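Side-chain contacts in thermotoga maritima TmcAL (Thermotoga maritima, PDB 5Y0T), which belongs to the HIGH nucleotidyl transferase family of the HUP clan and holds adenosine-5'-rp-alpha-thio-triphosphate in its pocket: residues 211-216 with 223-228; 8-13 with 57-62; 52-57 with 237-242. One frame throughout, in Å; residues are numbered along the deposited sequence.

Interaction 1. Residues 211-216 with 223-228; sequences TAIRNL and EEVRDS
Ser228 touches Ile213 through CB, while its OG donates to the backbone O of Glu224, one helical turn back, at 2.8 Å. The donor is tilted 25° from the carbonyl plane. The torsion that sets OG beside the backbone N of its own residue (chi1 -55°) turns the hydroxyl back along the helix. The hydroxyl is thus tied to its own helix, and the carbon is what Ser228 presents to the neighbour.

The contact itself is apolar. Ile213 sends its longer branch forward, and CD1 lies 3.6 Å from Ser228 CB. Its CG1 touches the same carbon a little farther back. The other branch, CG2, is more loosely placed, 4.3 Å from Val225 CG1.

Leu216 fills the second half of the interface. Its CB packs on Val225 CG2 at 3.7 Å. Farther out, Leu216 CD1 reaches Glu224 CB at 4.0 Å, and the two side chains cross at about a right angle. Glu224 packs mainly through CB. Its carboxylate forms a salt bridge through OE1 with Arg221, in the turn between the helices. The Leu216 and Glu224 end of the contact lies nearer solvent.

The two segments run nearly antiparallel, at 151°, with their axes 9.4 Å apart at the closest. Ile213 and Val225 are the residues whose CA atoms lie nearest each other. Helices 210-218 and 222-228, joined by three residues, form a helical hairpin. Ile213 also touches His14, in the loop before helix 15-28. Val225 also rests on Phe234 and Leu237 of helix 231-242, the next helix in the chain.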
loop_
_atom_site.group_PDB
_atom_site.type_symbol
_atom_site.label_atom_id
_atom_site.label_comp_id
_atom_site.label_asym_id
_atom_site.label_seq_id
_atom_site.Cartn_x
_atom_site.Cartn_y
_atom_site.Cartn_z
ATOM N N THR A 211 6.280 26.838 4.673
ATOM C CA THR A 211 6.949 26.012 3.659
ATOM C C THR A 211 8.431 26.386 3.546
ATOM O O THR A 211 9.292 25.515 3.443
ATOM C CB THR A 211 6.261 26.130 2.274
ATOM O OG1 THR A 211 4.914 25.635 2.365
ATOM C CG2 THR A 211 7.009 25.325 1.227
ATOM N N ALA A 212 8.742 27.676 3.596
ATOM C CA ALA A 212 10.148 28.080 3.590
ATOM C C ALA A 212 10.881 27.482 4.801
ATOM O O ALA A 212 12.009 27.011 4.686
ATOM C CB ALA A 212 10.276 29.606 3.580
ATOM N N ILE A 213 10.224 27.485 5.955
ATOM C CA ILE A 213 10.869 27.013 7.179
ATOM C C ILE A 213 11.126 25.514 7.120
ATOM O O ILE A 213 12.181 25.035 7.551
ATOM C CB ILE A 213 10.031 27.372 8.421
ATOM C CG1 ILE A 213 9.980 28.895 8.570
ATOM C CG2 ILE A 213 10.625 26.746 9.691
ATOM C CD1 ILE A 213 8.903 29.344 9.536
ATOM N N ARG A 214 10.178 24.772 6.564
ATOM C CA ARG A 214 10.391 23.346 6.374
ATOM C C ARG A 214 11.574 23.116 5.432
ATOM O O ARG A 214 12.339 22.172 5.608
ATOM C CB ARG A 214 9.122 22.670 5.845
ATOM C CG ARG A 214 7.991 22.621 6.879
ATOM C CD ARG A 214 6.891 21.618 6.490
ATOM N NE ARG A 214 6.354 21.877 5.152
ATOM C CZ ARG A 214 5.409 22.772 4.872
ATOM N NH1 ARG A 214 4.888 23.522 5.829
ATOM N NH2 ARG A 214 4.988 22.923 3.622
ATOM N N ASN A 215 11.750 23.985 4.440
ATOM C CA ASN A 215 12.894 23.839 3.546
ATOM C C ASN A 215 14.203 24.190 4.241
ATOM O O ASN A 215 15.251 23.610 3.936
ATOM C CB ASN A 215 12.723 24.700 2.284
ATOM C CG ASN A 215 11.748 24.087 1.302
ATOM O OD1 ASN A 215 11.435 22.900 1.392
ATOM N ND2 ASN A 215 11.267 24.886 0.357
ATOM N N LEU A 216 14.145 25.139 5.173
ATOM C CA LEU A 216 15.312 25.447 5.993
ATOM C C LEU A 216 15.715 24.228 6.825
ATOM O O LEU A 216 16.902 23.939 6.965
ATOM C CB LEU A 216 15.043 26.646 6.906
ATOM C CG LEU A 216 14.953 28.028 6.252
ATOM C CD1 LEU A 216 14.508 29.056 7.272
ATOM C CD2 LEU A 216 16.287 28.444 5.618
ATOM N N GLU A 223 19.837 27.622 12.722
ATOM C CA GLU A 223 19.849 28.959 13.291
ATOM C C GLU A 223 18.767 29.824 12.664
ATOM O O GLU A 223 18.097 30.604 13.351
ATOM C CB GLU A 223 21.225 29.603 13.099
ATOM C CG GLU A 223 22.242 29.206 14.156
ATOM C CD GLU A 223 21.878 29.732 15.537
ATOM O OE1 GLU A 223 22.251 30.884 15.854
ATOM O OE2 GLU A 223 21.219 28.993 16.304
ATOM N N GLU A 224 18.603 29.687 11.353
ATOM C CA GLU A 224 17.566 30.421 10.644
ATOM C C GLU A 224 16.192 29.888 11.019
ATOM O O GLU A 224 15.222 30.647 11.100
ATOM C CB GLU A 224 17.799 30.338 9.139
ATOM C CG GLU A 224 19.019 31.133 8.723
ATOM C CD GLU A 224 19.575 30.700 7.394
ATOM O OE1 GLU A 224 19.187 31.297 6.370
ATOM O OE2 GLU A 224 20.401 29.766 7.378
ATOM N N VAL A 225 16.111 28.585 11.273
ATOM C CA VAL A 225 14.868 27.991 11.753
ATOM C C VAL A 225 14.517 28.586 13.114
ATOM O O VAL A 225 13.382 29.012 13.344
ATOM C CB VAL A 225 14.952 26.453 11.862
ATOM C CG1 VAL A 225 13.685 25.888 12.538
ATOM C CG2 VAL A 225 15.121 25.821 10.487
ATOM N N ARG A 226 15.500 28.630 14.005
ATOM C CA ARG A 226 15.301 29.214 15.323
ATOM C C ARG A 226 14.846 30.672 15.218
ATOM O O ARG A 226 13.957 31.096 15.955
ATOM C CB ARG A 226 16.581 29.118 16.164
ATOM C CG ARG A 226 16.422 29.689 17.575
ATOM C CD ARG A 226 17.339 29.008 18.594
ATOM N NE ARG A 226 18.755 29.162 18.275
ATOM C CZ ARG A 226 19.556 30.063 18.834
ATOM N NH1 ARG A 226 19.085 30.898 19.751
ATOM N NH2 ARG A 226 20.833 30.131 18.481
ATOM N N ASP A 227 15.442 31.431 14.297
ATOM C CA ASP A 227 15.040 32.828 14.085
ATOM C C ASP A 227 13.595 32.997 13.594
ATOM O O ASP A 227 13.022 34.087 13.700
ATOM C CB ASP A 227 15.968 33.511 13.084
ATOM C CG ASP A 227 17.373 33.667 13.606
ATOM O OD1 ASP A 227 17.558 33.646 14.844
ATOM O OD2 ASP A 227 18.291 33.812 12.771
ATOM N N SER A 228 13.027 31.933 13.038
ATOM C CA SER A 228 11.676 31.966 12.470
ATOM C C SER A 228 10.562 31.516 13.408
ATOM O O SER A 228 9.378 31.651 13.077
ATOM C CB SER A 228 11.632 31.088 11.215
ATOM O OG SER A 228 12.634 31.478 10.292
#

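Interaction 2. Residues 8-13 with 57-62; sequences VEYNPF and EIALRM. With TAT (adenosine-5'-rp-alpha-thio-triphosphate), chain E.
Phe13 meets Met62 through a ring face. Met62 CG sits over that face, offset toward the rim, and is 3.5 Å from Phe13 CZ. This is a CH-pi contact. The sulfur adds a Met-aromatic contact from an oblique direction, with SD 4.6 Å from the ring centroid. Met62 bends at chi2 (-64°), which carries SD off the ring normal. At the root of the ring, Phe13 CB packs on Ile58 CG2 at 3.6 Å.

Tyr10 makes the smaller contact, with CE2 3.8 Å from Ala59 CB. Its ring is sandwiched within its own loop: Val8 CB lies over the centre of one face and Phe13 CD2 over the other, which would limit its rotation. Phe13 thus lies between Tyr10 and Met62.

O2A of TAT accepts two hydrogen bonds, from Glu9 N at 2.8 Å and from Tyr10 N at 2.9 Å. Arg55 of helix 52-61 bonds to the carbonyl oxygens of Glu9 and Tyr10, which would steady this loop. The loop leads from strand 3-8 into the HIGH-type motif, His14 to His17, whose two histidines also bond to TAT. Its N-H groups, turned to the alpha-thiophosphate, fit a nucleotide-binding HUP fold.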
loop_
_atom_site.group_PDB
_atom_site.type_symbol
_atom_site.label_atom_id
_atom_site.label_comp_id
_atom_site.label_asym_id
_atom_site.label_seq_id
_atom_site.Cartn_x
_atom_site.Cartn_y
_atom_site.Cartn_z
ATOM N N VAL A 8 -6.306 26.222 12.098
ATOM C CA VAL A 8 -4.848 26.260 12.019
ATOM C C VAL A 8 -4.257 24.928 11.587
ATOM O O VAL A 8 -4.902 23.891 11.650
ATOM C CB VAL A 8 -4.204 26.646 13.390
ATOM C CG1 VAL A 8 -4.712 28.004 13.879
ATOM C CG2 VAL A 8 -4.499 25.562 14.436
ATOM N N GLU A 9 -3.004 24.980 11.156
ATOM C CA GLU A 9 -2.237 23.797 10.777
ATOM C C GLU A 9 -0.953 23.785 11.598
ATOM O O GLU A 9 -0.543 22.733 12.079
ATOM C CB GLU A 9 -1.993 23.758 9.274
ATOM C CG GLU A 9 -3.309 23.548 8.538
ATOM C CD GLU A 9 -3.124 22.895 7.183
ATOM O OE1 GLU A 9 -2.407 23.476 6.349
ATOM O OE2 GLU A 9 -3.661 21.782 6.976
ATOM N N TYR A 10 -0.268 24.932 11.652
ATOM C CA TYR A 10 0.920 25.089 12.495
ATOM C C TYR A 10 1.999 24.081 12.089
ATOM O O TYR A 10 2.420 23.261 12.904
ATOM C CB TYR A 10 0.562 24.908 13.995
ATOM C CG TYR A 10 -0.284 26.022 14.615
ATOM C CD1 TYR A 10 -0.327 27.302 14.053
ATOM C CD2 TYR A 10 -1.023 25.794 15.773
ATOM C CE1 TYR A 10 -1.095 28.325 14.632
ATOM C CE2 TYR A 10 -1.786 26.803 16.356
ATOM C CZ TYR A 10 -1.817 28.063 15.793
ATOM O OH TYR A 10 -2.569 29.066 16.390
ATOM N N ASN A 11 2.473 24.184 10.845
ATOM C CA ASN A 11 3.364 23.181 10.261
ATOM C C ASN A 11 4.678 23.764 9.759
ATOM O O ASN A 11 4.931 23.755 8.553
ATOM C CB ASN A 11 2.662 22.464 9.091
ATOM C CG ASN A 11 3.461 21.268 8.562
ATOM O OD1 ASN A 11 4.328 20.734 9.245
ATOM N ND2 ASN A 11 3.181 20.864 7.332
ATOM N N PRO A 12 5.534 24.262 10.669
ATOM C CA PRO A 12 5.432 24.348 12.132
ATOM C C PRO A 12 4.810 25.666 12.651
ATOM O O PRO A 12 4.547 26.585 11.860
ATOM C CB PRO A 12 6.894 24.266 12.563
ATOM C CG PRO A 12 7.570 25.127 11.502
ATOM C CD PRO A 12 6.840 24.774 10.196
ATOM N N PHE A 13 4.638 25.779 13.974
ATOM C CA PHE A 13 4.123 27.027 14.556
ATOM C C PHE A 13 5.240 28.034 14.464
ATOM O O PHE A 13 6.286 27.835 15.077
ATOM C CB PHE A 13 3.700 26.833 16.016
ATOM C CG PHE A 13 2.956 28.006 16.604
ATOM C CD1 PHE A 13 3.601 29.216 16.841
ATOM C CD2 PHE A 13 1.614 27.893 16.928
ATOM C CE1 PHE A 13 2.917 30.297 17.385
ATOM C CE2 PHE A 13 0.923 28.975 17.471
ATOM C CZ PHE A 13 1.571 30.172 17.684
ATOM N N GLU A 57 0.698 20.676 21.736
ATOM C CA GLU A 57 1.333 21.218 22.927
ATOM C C GLU A 57 1.888 22.619 22.672
ATOM O O GLU A 57 1.769 23.508 23.530
ATOM C CB GLU A 57 2.459 20.299 23.435
ATOM C CG GLU A 57 3.060 20.821 24.708
ATOM C CD GLU A 57 4.172 19.955 25.269
ATOM O OE1 GLU A 57 4.258 18.757 24.920
ATOM O OE2 GLU A 57 4.960 20.496 26.066
ATOM N N ILE A 58 2.515 22.819 21.516
ATOM C CA ILE A 58 2.973 24.171 21.157
ATOM C C ILE A 58 1.817 25.171 21.135
ATOM O O ILE A 58 1.932 26.283 21.667
ATOM C CB ILE A 58 3.682 24.191 19.783
ATOM C CG1 ILE A 58 4.930 23.293 19.805
ATOM C CG2 ILE A 58 4.048 25.629 19.402
ATOM C CD1 ILE A 58 5.504 22.969 18.409
ATOM N N ALA A 59 0.686 24.772 20.568
ATOM C CA ALA A 59 -0.461 25.686 20.479
ATOM C C ALA A 59 -0.898 26.110 21.883
ATOM O O ALA A 59 -1.112 27.303 22.158
ATOM C CB ALA A 59 -1.621 25.027 19.716
ATOM N N LEU A 60 -0.977 25.138 22.787
ATOM C CA LEU A 60 -1.290 25.428 24.186
ATOM C C LEU A 60 -0.290 26.399 24.798
ATOM O O LEU A 60 -0.675 27.349 25.493
ATOM C CB LEU A 60 -1.313 24.148 25.013
ATOM C CG LEU A 60 -2.353 23.111 24.588
ATOM C CD1 LEU A 60 -2.322 21.929 25.572
ATOM C CD2 LEU A 60 -3.756 23.738 24.502
ATOM N N ARG A 61 0.996 26.155 24.569
ATOM C CA ARG A 61 2.012 27.047 25.124
ATOM C C ARG A 61 1.919 28.456 24.569
ATOM O O ARG A 61 2.314 29.427 25.231
ATOM C CB ARG A 61 3.400 26.469 24.883
ATOM C CG ARG A 61 3.656 25.229 25.728
ATOM C CD ARG A 61 5.082 24.756 25.630
ATOM N NE ARG A 61 5.341 23.681 26.582
ATOM C CZ ARG A 61 6.543 23.173 26.818
ATOM N NH1 ARG A 61 7.603 23.642 26.170
ATOM N NH2 ARG A 61 6.685 22.201 27.708
ATOM N N MET A 62 1.367 28.585 23.367
ATOM C CA MET A 62 1.353 29.873 22.700
ATOM C C MET A 62 0.100 30.676 23.000
ATOM O O MET A 62 -0.033 31.806 22.527
ATOM C CB MET A 62 1.517 29.686 21.193
ATOM C CG MET A 62 2.860 29.084 20.792
ATOM S SD MET A 62 4.301 30.106 21.183
ATOM C CE MET A 62 4.798 29.482 22.771
HETATM N N1 TAT E . 0.758 37.140 9.458
HETATM C C2 TAT E . -0.493 37.097 9.953
HETATM N N3 TAT E . -1.204 35.962 10.076
HETATM C C4 TAT E . -0.675 34.774 9.697
HETATM C C5 TAT E . 0.691 34.734 9.167
HETATM C C6 TAT E . 1.405 36.028 9.055
HETATM N N6 TAT E . 2.668 36.088 8.571
HETATM N N7 TAT E . 0.963 33.442 8.886
HETATM C C8 TAT E . -0.131 32.708 9.218
HETATM N N9 TAT E . -1.102 33.508 9.702
HETATM P PA TAT E . -1.994 28.135 9.286
HETATM P PB TAT E . -0.779 29.207 6.834
HETATM P PG TAT E . 1.864 29.732 5.788
HETATM C "C1'" TAT E . -2.443 33.074 10.151
HETATM O O1A TAT E . 3.089 30.250 6.521
HETATM O O1B TAT E . -0.997 28.320 5.645
HETATM S S1G TAT E . -3.712 27.677 8.499
HETATM C "C2'" TAT E . -3.170 32.364 9.010
HETATM O "O2'" TAT E . -3.724 33.288 8.072
HETATM O O2A TAT E . -1.414 27.193 10.328
HETATM O O2B TAT E . -1.560 30.492 6.943
HETATM O O2G TAT E . 2.079 28.357 5.187
HETATM C "C3'" TAT E . -4.211 31.564 9.761
HETATM O "O3'" TAT E . -5.375 32.364 10.043
HETATM O O3A TAT E . -0.836 28.311 8.173
HETATM O O3B TAT E . 0.801 29.530 6.987
HETATM O O3G TAT E . 1.191 30.700 4.845
HETATM C "C4'" TAT E . -3.502 31.228 11.069
HETATM O "O4'" TAT E . -2.375 32.104 11.191
HETATM C "C5'" TAT E . -2.999 29.781 11.091
HETATM O "O5'" TAT E . -2.147 29.586 9.961
#

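Interaction 3. Residues 52-57 with 237-242; sequences KFARAE and LMREIN
A salt-bridge network of Glu57, Arg239 and Glu240 joins helix 52-61 to helix 231-242. The segments run nearly antiparallel, at 156°, and their axes come within 10.7 Å. Long polar side chains span this distance.

Arg239 NH1 donates to Glu57 OE1 at 2.9 Å, and the bond is almost straight at 176°. The oxygen lies in the guanidinium plane, but the donor meets it from above the carboxylate plane. The two planes are 47° apart. Glu57 reaches out fully extended, its CG anti to the backbone N.

The same guanidinium grips Glu240 of its own helix side-on. NE is 2.8 Å and NH2 2.9 Å from the one atom Glu240 OE2. Ala54 CB packs against the carboxylate end of Glu240, 3.7 Å from CD.

A water links both helices. It donates to Glu57 OE1 and to Phe53 O, and it accepts from Arg239 NH2. Outside the segments, Glu57 OE2 is bridged to Arg61 and Glu240 OE2 to Arg245.

One arginine thus engages two carboxylates. Three bonds to the carboxylates, and a fourth to the water, fix the rotation of its guanidinium. Each acid has a second basic partner. The surrounding arginines would probably keep both buried glutamates ionised.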
loop_
_atom_site.group_PDB
_atom_site.type_symbol
_atom_site.label_atom_id
_atom_site.label_comp_id
_atom_site.label_asym_id
_atom_site.label_seq_id
_atom_site.Cartn_x
_atom_site.Cartn_y
_atom_site.Cartn_z
ATOM N N LYS A 52 0.839 15.705 15.549
ATOM C CA LYS A 52 -0.203 16.590 16.063
ATOM C C LYS A 52 -0.136 16.717 17.581
ATOM O O LYS A 52 -0.560 17.729 18.145
ATOM C CB LYS A 52 -1.588 16.078 15.630
ATOM C CG LYS A 52 -1.943 14.722 16.257
ATOM C CD LYS A 52 -3.122 14.066 15.535
ATOM C CE LYS A 52 -3.427 12.693 16.155
ATOM N NZ LYS A 52 -4.586 12.024 15.463
ATOM N N PHE A 53 0.415 15.710 18.252
ATOM C CA PHE A 53 0.532 15.785 19.713
ATOM C C PHE A 53 1.577 16.832 20.113
ATOM O O PHE A 53 1.382 17.625 21.044
ATOM C CB PHE A 53 0.873 14.402 20.278
ATOM C CG PHE A 53 -0.147 13.346 19.910
ATOM C CD1 PHE A 53 -1.427 13.398 20.424
ATOM C CD2 PHE A 53 0.179 12.320 19.047
ATOM C CE1 PHE A 53 -2.368 12.433 20.080
ATOM C CE2 PHE A 53 -0.757 11.358 18.700
ATOM C CZ PHE A 53 -2.023 11.419 19.219
ATOM N N ALA A 54 2.683 16.851 19.387
ATOM C CA ALA A 54 3.696 17.881 19.594
ATOM C C ALA A 54 3.163 19.267 19.217
ATOM O O ALA A 54 3.354 20.248 19.947
ATOM C CB ALA A 54 4.952 17.549 18.787
ATOM N N ARG A 55 2.493 19.363 18.079
ATOM C CA ARG A 55 2.029 20.677 17.634
ATOM C C ARG A 55 0.858 21.171 18.508
ATOM O O ARG A 55 0.724 22.370 18.742
ATOM C CB ARG A 55 1.666 20.636 16.141
ATOM C CG ARG A 55 2.890 20.896 15.245
ATOM C CD ARG A 55 2.759 20.288 13.834
ATOM N NE ARG A 55 1.445 20.544 13.241
ATOM C CZ ARG A 55 0.549 19.591 13.016
ATOM N NH1 ARG A 55 0.847 18.322 13.298
ATOM N NH2 ARG A 55 -0.629 19.895 12.496
ATOM N N ALA A 56 0.040 20.255 19.026
ATOM C CA ALA A 56 -1.001 20.643 20.000
ATOM C C ALA A 56 -0.384 21.270 21.252
ATOM O O ALA A 56 -0.871 22.286 21.777
ATOM C CB ALA A 56 -1.863 19.437 20.388
ATOM N N GLU A 57 0.698 20.676 21.736
ATOM C CA GLU A 57 1.333 21.218 22.927
ATOM C C GLU A 57 1.888 22.619 22.672
ATOM O O GLU A 57 1.769 23.508 23.530
ATOM C CB GLU A 57 2.459 20.299 23.435
ATOM C CG GLU A 57 3.060 20.821 24.708
ATOM C CD GLU A 57 4.172 19.955 25.269
ATOM O OE1 GLU A 57 4.258 18.757 24.920
ATOM O OE2 GLU A 57 4.960 20.496 26.066
ATOM N N LEU A 237 10.156 21.353 18.697
ATOM C CA LEU A 237 10.690 20.848 17.431
ATOM C C LEU A 237 11.994 20.083 17.669
ATOM O O LEU A 237 12.175 18.965 17.178
ATOM C CB LEU A 237 10.925 22.000 16.447
ATOM C CG LEU A 237 11.592 21.616 15.125
ATOM C CD1 LEU A 237 10.667 20.713 14.307
ATOM C CD2 LEU A 237 11.979 22.852 14.335
ATOM N N MET A 238 12.895 20.684 18.440
ATOM C CA MET A 238 14.153 20.025 18.803
ATOM C C MET A 238 13.925 18.754 19.628
ATOM O O MET A 238 14.629 17.748 19.442
ATOM C CB MET A 238 15.053 20.991 19.576
ATOM C CG MET A 238 15.617 22.120 18.727
ATOM S SD MET A 238 16.717 21.531 17.422
ATOM C CE MET A 238 15.722 21.788 15.958
ATOM N N ARG A 239 12.951 18.805 20.535
ATOM C CA ARG A 239 12.580 17.642 21.343
ATOM C C ARG A 239 12.207 16.457 20.464
ATOM O O ARG A 239 12.660 15.327 20.689
ATOM C CB ARG A 239 11.402 17.970 22.272
ATOM C CG ARG A 239 10.978 16.796 23.171
ATOM C CD ARG A 239 9.638 17.051 23.848
ATOM N NE ARG A 239 8.520 16.804 22.943
ATOM C CZ ARG A 239 7.267 17.176 23.178
ATOM N NH1 ARG A 239 6.970 17.836 24.292
ATOM N NH2 ARG A 239 6.310 16.896 22.296
ATOM N N GLU A 240 11.372 16.710 19.461
ATOM C CA GLU A 240 10.915 15.633 18.593
ATOM C C GLU A 240 12.066 15.107 17.743
ATOM O O GLU A 240 12.176 13.902 17.502
ATOM C CB GLU A 240 9.760 16.102 17.698
ATOM C CG GLU A 240 8.523 16.524 18.471
ATOM C CD GLU A 240 7.935 15.378 19.262
ATOM O OE1 GLU A 240 7.438 14.440 18.612
ATOM O OE2 GLU A 240 7.985 15.405 20.523
ATOM N N ILE A 241 12.925 16.006 17.284
ATOM C CA ILE A 241 14.063 15.593 16.481
ATOM C C ILE A 241 15.054 14.779 17.335
ATOM O O ILE A 241 15.545 13.740 16.890
ATOM C CB ILE A 241 14.757 16.808 15.841
ATOM C CG1 ILE A 241 13.801 17.471 14.837
ATOM C CG2 ILE A 241 16.086 16.408 15.174
ATOM C CD1 ILE A 241 14.366 18.706 14.179
ATOM N N ASN A 242 15.312 15.233 18.565
ATOM C CA ASN A 242 16.186 14.505 19.496
ATOM C C ASN A 242 15.734 13.093 19.813
ATOM O O ASN A 242 16.565 12.239 20.132
ATOM C CB ASN A 242 16.317 15.258 20.817
ATOM C CG ASN A 242 17.084 16.535 20.675
ATOM O OD1 ASN A 242 17.810 16.721 19.698
ATOM N ND2 ASN A 242 16.935 17.432 21.650
HETATM O O HOH W 1 3.405 17.022 23.030
#

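The three contacts lie on the same side of the chain's centre. Interaction 2 is the most central and touches the ligand pocket. Interactions 1 and 3 lie farther out, with side chains nearer solvent at Leu216, Glu224 and Arg239. The chemistry of interaction 2 is aromatic and aliphatic, with backbone N-H groups at the ligand. Interaction 1 is aliphatic packing in a local hairpin, while interaction 3 is chiefly ionic and joins distant parts of the sequence. Interactions 2 and 3 share helix 52-61, and Arg55 bonds to the loop 8-13. That loop also receives Arg214 NH1 at Asn11 O, and Pro12 packs on Ile213, tying in interaction 1. Val225 on Leu237 connects interaction 1 with interaction 3.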